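Local coordinates for tyrosinase (Burkholderia thailandensis, PDB 5ZRD), which hydroxylates monophenols to catechols and probably oxidises these on to quinones at a pair of copper ions, remaining efficient at acidic pH, at residues 171-185 with 300-314. Numbering follows the deposited sequence.
Sequences KPKGYVTVRYPLSGL and ANGDMGENNTAGMDP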
ATOM      1  N   LYS A 171     -12.415  18.689  15.302  1.00 31.87           N
ATOM      2  CA  LYS A 171     -13.063  19.718  16.068  1.00 31.81           C
ATOM      3  C   LYS A 171     -13.579  19.113  17.369  1.00 34.69           C
ATOM      4  O   LYS A 171     -14.260  18.077  17.338  1.00 35.33           O
ATOM      5  CB  LYS A 171     -14.153  20.360  15.201  1.00 36.08           C
ATOM      6  CG  LYS A 171     -13.664  21.563  14.414  1.00 37.82           C
ATOM      7  CD  LYS A 171     -14.274  21.816  13.067  1.00 37.72           C
ATOM      8  CE  LYS A 171     -15.069  23.092  13.019  1.00 40.03           C
ATOM      9  NZ  LYS A 171     -14.743  23.957  11.858  1.00 35.95           N
ATOM     10  N   PRO A 172     -13.261  19.757  18.520  1.00 37.25           N
ATOM     11  CA  PRO A 172     -13.581  19.139  19.804  1.00 37.31           C
ATOM     12  C   PRO A 172     -15.073  19.141  20.154  1.00 37.82           C
ATOM     13  O   PRO A 172     -15.854  19.965  19.628  1.00 35.56           O
ATOM     14  CB  PRO A 172     -12.903  20.047  20.843  1.00 40.55           C
ATOM     15  CG  PRO A 172     -12.996  21.427  20.230  1.00 34.87           C
ATOM     16  CD  PRO A 172     -12.738  21.129  18.764  1.00 36.37           C
ATOM     17  N   LYS A 173     -15.425  18.272  21.098  1.00 38.75           N
ATOM     18  CA  LYS A 173     -16.722  18.337  21.754  1.00 38.45           C
ATOM     19  C   LYS A 173     -16.949  19.747  22.285  1.00 36.17           C
ATOM     20  O   LYS A 173     -16.020  20.344  22.807  1.00 39.20           O
ATOM     21  CB  LYS A 173     -16.785  17.408  22.958  1.00 41.24           C
ATOM     22  CG  LYS A 173     -18.111  17.418  23.702  1.00 41.13           C
ATOM     23  CD  LYS A 173     -18.170  16.349  24.753  1.00 41.82           C
ATOM     24  CE  LYS A 173     -19.468  16.350  25.519  1.00 48.37           C
ATOM     25  NZ  LYS A 173     -19.615  15.074  26.250  1.00 58.20           N
ATOM     26  N   GLY A 174     -18.147  20.275  22.117  1.00 30.92           N
ATOM     27  CA  GLY A 174     -18.431  21.673  22.526  1.00 34.71           C
ATOM     28  C   GLY A 174     -18.082  22.724  21.479  1.00 34.16           C
ATOM     29  O   GLY A 174     -18.346  23.873  21.658  1.00 37.83           O
ATOM     30  N   TYR A 175     -17.498  22.361  20.362  1.00 37.76           N
ATOM     31  CA  TYR A 175     -17.235  23.336  19.319  1.00 36.33           C
ATOM     32  C   TYR A 175     -18.554  23.972  18.850  1.00 35.56           C
ATOM     33  O   TYR A 175     -19.523  23.252  18.672  1.00 35.86           O
ATOM     34  CB  TYR A 175     -16.538  22.654  18.140  1.00 38.19           C
ATOM     35  CG  TYR A 175     -16.447  23.570  16.955  1.00 37.82           C
ATOM     36  CD1 TYR A 175     -15.523  24.608  16.937  1.00 32.53           C
ATOM     37  CD2 TYR A 175     -17.344  23.452  15.900  1.00 35.79           C
ATOM     38  CE1 TYR A 175     -15.448  25.465  15.852  1.00 37.77           C
ATOM     39  CE2 TYR A 175     -17.319  24.341  14.837  1.00 36.12           C
ATOM     40  CZ  TYR A 175     -16.367  25.351  14.818  1.00 36.25           C
ATOM     41  OH  TYR A 175     -16.310  26.205  13.763  1.00 34.29           O
ATOM     42  N   VAL A 176     -18.597  25.284  18.628  1.00 31.64           N
ATOM     43  CA  VAL A 176     -19.827  25.932  18.135  1.00 33.46           C
ATOM     44  C   VAL A 176     -19.572  26.457  16.709  1.00 34.46           C
ATOM     45  O   VAL A 176     -18.518  27.030  16.391  1.00 33.85           O
ATOM     46  CB  VAL A 176     -20.337  27.018  19.115  1.00 38.97           C
ATOM     47  CG1 VAL A 176     -19.222  27.897  19.640  1.00 45.75           C
ATOM     48  CG2 VAL A 176     -21.436  27.911  18.560  1.00 37.16           C
ATOM     49  N   THR A 177     -20.551  26.263  15.821  1.00 31.91           N
ATOM     50  CA  THR A 177     -20.334  26.595  14.433  1.00 28.47           C
ATOM     51  C   THR A 177     -20.239  28.105  14.358  1.00 30.89           C
ATOM     52  O   THR A 177     -20.904  28.762  15.188  1.00 30.67           O
ATOM     53  CB  THR A 177     -21.420  26.030  13.515  1.00 25.77           C
ATOM     54  OG1 THR A 177     -22.698  26.497  13.929  1.00 27.25           O
ATOM     55  CG2 THR A 177     -21.453  24.516  13.507  1.00 27.49           C
ATOM     56  N   VAL A 178     -19.443  28.608  13.401  1.00 29.57           N
ATOM     57  CA  VAL A 178     -19.356  30.041  13.172  1.00 31.03           C
ATOM     58  C   VAL A 178     -19.518  30.375  11.692  1.00 30.47           C
ATOM     59  O   VAL A 178     -19.199  29.606  10.838  1.00 32.93           O
ATOM     60  CB  VAL A 178     -18.022  30.619  13.688  1.00 34.53           C
ATOM     61  CG1 VAL A 178     -17.879  30.344  15.170  1.00 35.05           C
ATOM     62  CG2 VAL A 178     -16.803  30.103  12.925  1.00 34.68           C
ATOM     63  N   ARG A 179     -19.959  31.603  11.478  1.00 29.69           N
ATOM     64  CA  ARG A 179     -20.131  32.247  10.214  1.00 30.47           C
ATOM     65  C   ARG A 179     -19.183  33.443  10.151  1.00 32.17           C
ATOM     66  O   ARG A 179     -18.609  33.850  11.171  1.00 29.95           O
ATOM     67  CB  ARG A 179     -21.581  32.721  10.093  1.00 31.77           C
ATOM     68  CG  ARG A 179     -22.594  31.580  10.006  1.00 29.36           C
ATOM     69  CD  ARG A 179     -23.997  32.026  10.360  1.00 30.91           C
ATOM     70  NE  ARG A 179     -24.907  30.876  10.447  1.00 30.67           N
ATOM     71  CZ  ARG A 179     -26.116  30.956  10.957  1.00 30.13           C
ATOM     72  NH1 ARG A 179     -26.619  32.152  11.211  1.00 30.16           N
ATOM     73  NH2 ARG A 179     -26.810  29.862  11.240  1.00 29.27           N
ATOM     74  N   TYR A 180     -18.984  33.944   8.943  1.00 32.42           N
ATOM     75  CA  TYR A 180     -18.333  35.208   8.734  1.00 31.69           C
ATOM     76  C   TYR A 180     -18.864  36.190   9.780  1.00 32.61           C
ATOM     77  O   TYR A 180     -20.054  36.244   9.966  1.00 30.59           O
ATOM     78  CB  TYR A 180     -18.640  35.672   7.319  1.00 33.28           C
ATOM     79  CG  TYR A 180     -18.147  37.030   6.910  1.00 34.67           C
ATOM     80  CD1 TYR A 180     -18.903  38.173   7.152  1.00 38.09           C
ATOM     81  CD2 TYR A 180     -16.965  37.170   6.202  1.00 36.55           C
ATOM     82  CE1 TYR A 180     -18.457  39.430   6.773  1.00 34.20           C
ATOM     83  CE2 TYR A 180     -16.510  38.415   5.800  1.00 38.43           C
ATOM     84  CZ  TYR A 180     -17.267  39.550   6.077  1.00 38.71           C
ATOM     85  OH  TYR A 180     -16.859  40.764   5.608  1.00 41.34           O
ATOM     86  N   PRO A 181     -17.997  36.956  10.439  1.00 33.41           N
ATOM     87  CA  PRO A 181     -16.570  37.149  10.032  1.00 32.31           C
ATOM     88  C   PRO A 181     -15.608  36.335  10.900  1.00 29.71           C
ATOM     89  O   PRO A 181     -14.421  36.627  10.938  1.00 30.52           O
ATOM     90  CB  PRO A 181     -16.326  38.636  10.314  1.00 33.51           C
ATOM     91  CG  PRO A 181     -17.098  38.815  11.602  1.00 33.34           C
ATOM     92  CD  PRO A 181     -18.355  37.971  11.440  1.00 32.04           C
ATOM     93  N   LEU A 182     -16.118  35.303  11.553  1.00 33.14           N
ATOM     94  CA  LEU A 182     -15.314  34.463  12.480  1.00 33.94           C
ATOM     95  C   LEU A 182     -14.699  33.236  11.782  1.00 34.65           C
ATOM     96  O   LEU A 182     -15.142  32.785  10.704  1.00 29.93           O
ATOM     97  CB  LEU A 182     -16.207  34.002  13.635  1.00 35.28           C
ATOM     98  CG  LEU A 182     -16.797  35.111  14.509  1.00 33.84           C
ATOM     99  CD1 LEU A 182     -17.478  34.515  15.748  1.00 34.21           C
ATOM    100  CD2 LEU A 182     -15.707  36.072  14.935  1.00 34.00           C
ATOM    101  N   SER A 183     -13.674  32.697  12.458  1.00 32.39           N
ATOM    102  CA  SER A 183     -12.991  31.495  12.079  1.00 31.10           C
ATOM    103  C   SER A 183     -13.271  30.367  13.079  1.00 32.15           C
ATOM    104  O   SER A 183     -13.313  30.565  14.321  1.00 29.24           O
ATOM    105  CB  SER A 183     -11.525  31.764  11.980  1.00 34.41           C
ATOM    106  OG  SER A 183     -10.844  30.637  11.461  1.00 34.92           O
ATOM    107  N   GLY A 184     -13.423  29.155  12.552  1.00 32.19           N
ATOM    108  CA  GLY A 184     -13.503  27.987  13.442  1.00 31.09           C
ATOM    109  C   GLY A 184     -12.649  26.812  13.000  1.00 27.13           C
ATOM    110  O   GLY A 184     -13.009  25.692  13.249  1.00 27.72           O
ATOM    111  N   LEU A 185     -11.486  27.047  12.429  1.00 27.93           N
ATOM    112  CA  LEU A 185     -10.582  25.942  12.091  1.00 29.64           C
ATOM    113  C   LEU A 185      -9.599  25.780  13.266  1.00 30.61           C
ATOM    114  O   LEU A 185      -8.873  26.710  13.567  1.00 31.00           O
ATOM    115  CB  LEU A 185      -9.884  26.273  10.770  1.00 27.63           C
ATOM    116  CG  LEU A 185      -9.220  25.110  10.049  1.00 31.72           C
ATOM    117  CD1 LEU A 185     -10.252  24.185   9.380  1.00 34.16           C
ATOM    118  CD2 LEU A 185      -8.229  25.641   9.018  1.00 32.50           C
ATOM    119  N   ALA A 300     -11.410  34.235   7.706  1.00 33.76           N
ATOM    120  CA  ALA A 300     -12.638  33.776   8.391  1.00 31.21           C
ATOM    121  C   ALA A 300     -13.020  32.349   7.944  1.00 28.93           C
ATOM    122  O   ALA A 300     -13.732  32.134   6.980  1.00 26.85           O
ATOM    123  CB  ALA A 300     -13.767  34.746   8.174  1.00 29.63           C
ATOM    124  N   ASN A 301     -12.520  31.365   8.656  1.00 27.74           N
ATOM    125  CA  ASN A 301     -12.680  29.968   8.237  1.00 29.59           C
ATOM    126  C   ASN A 301     -13.964  29.389   8.861  1.00 28.70           C
ATOM    127  O   ASN A 301     -13.941  28.461   9.696  1.00 29.14           O
ATOM    128  CB  ASN A 301     -11.461  29.137   8.619  1.00 29.54           C
ATOM    129  CG  ASN A 301     -10.227  29.432   7.795  1.00 31.84           C
ATOM    130  OD1 ASN A 301     -10.302  29.745   6.599  1.00 32.93           O
ATOM    131  ND2 ASN A 301      -9.071  29.214   8.396  1.00 28.43           N
ATOM    132  N   GLY A 302     -15.079  29.932   8.424  1.00 25.06           N
ATOM    133  CA  GLY A 302     -16.383  29.532   8.927  1.00 28.92           C
ATOM    134  C   GLY A 302     -16.823  28.179   8.391  1.00 27.34           C
ATOM    135  O   GLY A 302     -16.335  27.705   7.383  1.00 25.48           O
ATOM    136  N   ASP A 303     -17.739  27.537   9.087  1.00 27.77           N
ATOM    137  CA  ASP A 303     -18.053  26.179   8.732  1.00 30.07           C
ATOM    138  C   ASP A 303     -18.644  26.066   7.327  1.00 28.18           C
ATOM    139  O   ASP A 303     -18.276  25.172   6.588  1.00 28.08           O
ATOM    140  CB  ASP A 303     -18.932  25.523   9.800  1.00 31.83           C
ATOM    141  CG  ASP A 303     -18.191  25.310  11.098  1.00 31.29           C
ATOM    142  OD1 ASP A 303     -18.187  26.270  11.898  1.00 35.32           O
ATOM    143  OD2 ASP A 303     -17.599  24.210  11.309  1.00 30.48           O
ATOM    144  N   MET A 304     -19.489  27.020   6.947  1.00 30.64           N
ATOM    145  CA  MET A 304     -20.183  27.033   5.643  1.00 30.16           C
ATOM    146  C   MET A 304     -19.205  27.219   4.464  1.00 28.91           C
ATOM    147  O   MET A 304     -19.585  26.986   3.332  1.00 29.25           O
ATOM    148  CB  MET A 304     -21.222  28.161   5.610  1.00 31.21           C
ATOM    149  CG  MET A 304     -22.565  27.778   6.211  1.00 31.78           C
ATOM    150  SD  MET A 304     -23.501  26.592   5.220  1.00 33.80           S
ATOM    151  CE  MET A 304     -23.926  27.584   3.798  1.00 34.53           C
ATOM    152  N   GLY A 305     -17.958  27.619   4.712  1.00 29.63           N
ATOM    153  CA  GLY A 305     -17.039  28.049   3.662  1.00 26.13           C
ATOM    154  C   GLY A 305     -16.384  26.919   2.899  1.00 28.72           C
ATOM    155  O   GLY A 305     -15.790  27.187   1.879  1.00 28.13           O
ATOM    156  N   GLU A 306     -16.493  25.680   3.394  1.00 27.40           N
ATOM    157  CA  GLU A 306     -15.915  24.498   2.807  1.00 26.25           C
ATOM    158  C   GLU A 306     -16.898  23.335   3.061  1.00 30.45           C
ATOM    159  O   GLU A 306     -17.815  23.428   3.904  1.00 28.16           O
ATOM    160  CB  GLU A 306     -14.566  24.144   3.444  1.00 26.75           C
ATOM    161  CG  GLU A 306     -13.363  24.912   2.888  1.00 27.83           C
ATOM    162  CD  GLU A 306     -13.191  26.389   3.255  1.00 26.38           C
ATOM    163  OE1 GLU A 306     -13.818  26.858   4.213  1.00 25.63           O
ATOM    164  OE2 GLU A 306     -12.408  27.067   2.558  1.00 26.00           O
ATOM    165  N   ASN A 307     -16.745  22.234   2.341  1.00 27.30           N
ATOM    166  CA  ASN A 307     -17.746  21.211   2.407  1.00 28.63           C
ATOM    167  C   ASN A 307     -17.565  20.385   3.697  1.00 31.78           C
ATOM    168  O   ASN A 307     -18.462  19.647   4.093  1.00 29.89           O
ATOM    169  CB  ASN A 307     -17.724  20.372   1.140  1.00 30.65           C
ATOM    170  CG  ASN A 307     -18.468  21.019  -0.009  1.00 34.04           C
ATOM    171  OD1 ASN A 307     -18.054  20.886  -1.159  1.00 39.82           O
ATOM    172  ND2 ASN A 307     -19.547  21.726   0.286  1.00 33.31           N
ATOM    173  N   ASN A 308     -16.432  20.527   4.384  1.00 33.38           N
ATOM    174  CA  ASN A 308     -16.068  19.607   5.488  1.00 30.39           C
ATOM    175  C   ASN A 308     -17.139  19.583   6.586  1.00 29.39           C
ATOM    176  O   ASN A 308     -17.631  18.522   6.944  1.00 25.52           O
ATOM    177  CB  ASN A 308     -14.726  20.001   6.090  1.00 31.59           C
ATOM    178  CG  ASN A 308     -13.591  19.739   5.142  1.00 28.93           C
ATOM    179  OD1 ASN A 308     -12.804  18.797   5.318  1.00 30.10           O
ATOM    180  ND2 ASN A 308     -13.565  20.525   4.094  1.00 28.35           N
ATOM    181  N   THR A 309     -17.528  20.756   7.083  1.00 30.07           N
ATOM    182  CA  THR A 309     -18.445  20.846   8.217  1.00 30.24           C
ATOM    183  C   THR A 309     -19.575  21.846   7.957  1.00 30.74           C
ATOM    184  O   THR A 309     -20.328  22.183   8.860  1.00 32.61           O
ATOM    185  CB  THR A 309     -17.683  21.264   9.487  1.00 36.17           C
ATOM    186  OG1 THR A 309     -16.985  22.507   9.312  1.00 33.75           O
ATOM    187  CG2 THR A 309     -16.678  20.212   9.891  1.00 38.59           C
ATOM    188  N   ALA A 310     -19.766  22.288   6.731  1.00 33.14           N
ATOM    189  CA  ALA A 310     -20.892  23.204   6.431  1.00 29.40           C
ATOM    190  C   ALA A 310     -22.228  22.616   6.885  1.00 27.33           C
ATOM    191  O   ALA A 310     -23.139  23.334   7.268  1.00 25.49           O
ATOM    192  CB  ALA A 310     -20.942  23.462   4.956  1.00 29.73           C
ATOM    193  N   GLY A 311     -22.371  21.305   6.785  1.00 32.55           N
ATOM    194  CA  GLY A 311     -23.652  20.676   7.164  1.00 33.27           C
ATOM    195  C   GLY A 311     -23.962  20.810   8.653  1.00 33.19           C
ATOM    196  O   GLY A 311     -25.093  20.567   9.041  1.00 30.09           O
ATOM    197  N   MET A 312     -22.992  21.208   9.486  1.00 32.55           N
ATOM    198  CA  MET A 312     -23.252  21.332  10.935  1.00 30.01           C
ATOM    199  C   MET A 312     -23.836  22.706  11.233  1.00 28.53           C
ATOM    200  O   MET A 312     -24.275  22.925  12.330  1.00 30.12           O
ATOM    201  CB  MET A 312     -21.986  21.160  11.773  1.00 27.97           C
ATOM    202  CG  MET A 312     -21.358  19.793  11.681  1.00 26.30           C
ATOM    203  SD  MET A 312     -22.480  18.485  12.231  1.00 34.43           S
ATOM    204  CE  MET A 312     -21.519  17.014  11.909  1.00 34.13           C
ATOM    205  N   ASP A 313     -23.834  23.624  10.287  1.00 28.70           N
ATOM    206  CA  ASP A 313     -24.474  24.917  10.513  1.00 30.10           C
ATOM    207  C   ASP A 313     -25.929  24.865  10.042  1.00 30.05           C
ATOM    208  O   ASP A 313     -26.169  24.688   8.868  1.00 32.35           O
ATOM    209  CB  ASP A 313     -23.744  26.009   9.773  1.00 29.57           C
ATOM    210  CG  ASP A 313     -24.292  27.386  10.064  1.00 31.58           C
ATOM    211  OD1 ASP A 313     -25.517  27.532  10.399  1.00 32.25           O
ATOM    212  OD2 ASP A 313     -23.449  28.314   9.974  1.00 28.80           O
ATOM    213  N   PRO A 314     -26.897  25.071  10.944  1.00 34.05           N
ATOM    214  CA  PRO A 314     -28.332  24.997  10.590  1.00 33.85           C
ATOM    215  C   PRO A 314     -28.710  25.784   9.328  1.00 33.84           C
ATOM    216  O   PRO A 314     -29.670  25.356   8.637  1.00 30.92           O
ATOM    217  CB  PRO A 314     -29.067  25.568  11.811  1.00 34.58           C
ATOM    218  CG  PRO A 314     -28.143  25.243  12.968  1.00 32.59           C
ATOM    219  CD  PRO A 314     -26.758  25.385  12.385  1.00 33.70           C
TER
HETATM  220  O   HOH W   1     -14.312  22.998   8.727  1.00 34.32           O
HETATM  221  O   HOH W   2     -23.001  28.875  12.964  1.00 29.50           O
HETATM  222  O   HOH W   3     -20.775  28.572   8.971  1.00 33.15           O
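Buried Asp303 meets Tyr175, Lys171 and Val178 through its carboxylate, which with Thr309 of its own segment receives four donors, two to each oxygen; they would fix its rotation and probably stabilise its negative charge. OD1 takes the hydroxyl of Tyr175 on its syn side, with OH 2.6 Å from Asp303 OD1, and the backbone N of Val178 nearly along the C-O bond. OD2 is met from above the carboxylate plane by the ammonium of Lys171, a salt bridge of 2.9 Å from NZ to Asp303 OD2, while Thr309 OG1 reaches it on the anti side. The Lys171 chain is bent at chi2, chi3 and chi4, which lays CE over the rim of one Tyr175 face; NZ also donates to Gly184 O. Asp303 N returns a bond to Val178 O (3.1 Å).

Further along, Arg179 meets Asp313 side-on, NE to OD2 (3.0 Å) and NH2 to OD1 (2.8 Å), both on syn lone pairs with the two planes only 11° apart. With CG anti to the backbone N (chi1 -175°), the Asp313 carboxylate reaches Arg179 while OD1 also caps Ile315 N at the start of helix 315-334. One water joins Asp313 OD2, Val178 O and Met304 N. Toward the start of 300-314, Gly184 N hydrogen-bonds Asn301 O (3.0 Å) from above its carbonyl plane.

Segment 171-185 is thus tied to the tyrosinase central-domain loop bordering the dicopper site: Asn307 lines the oxygen pocket, Met304 O accepts from copper ligand His281, and helix 315-334 carries copper ligand His320.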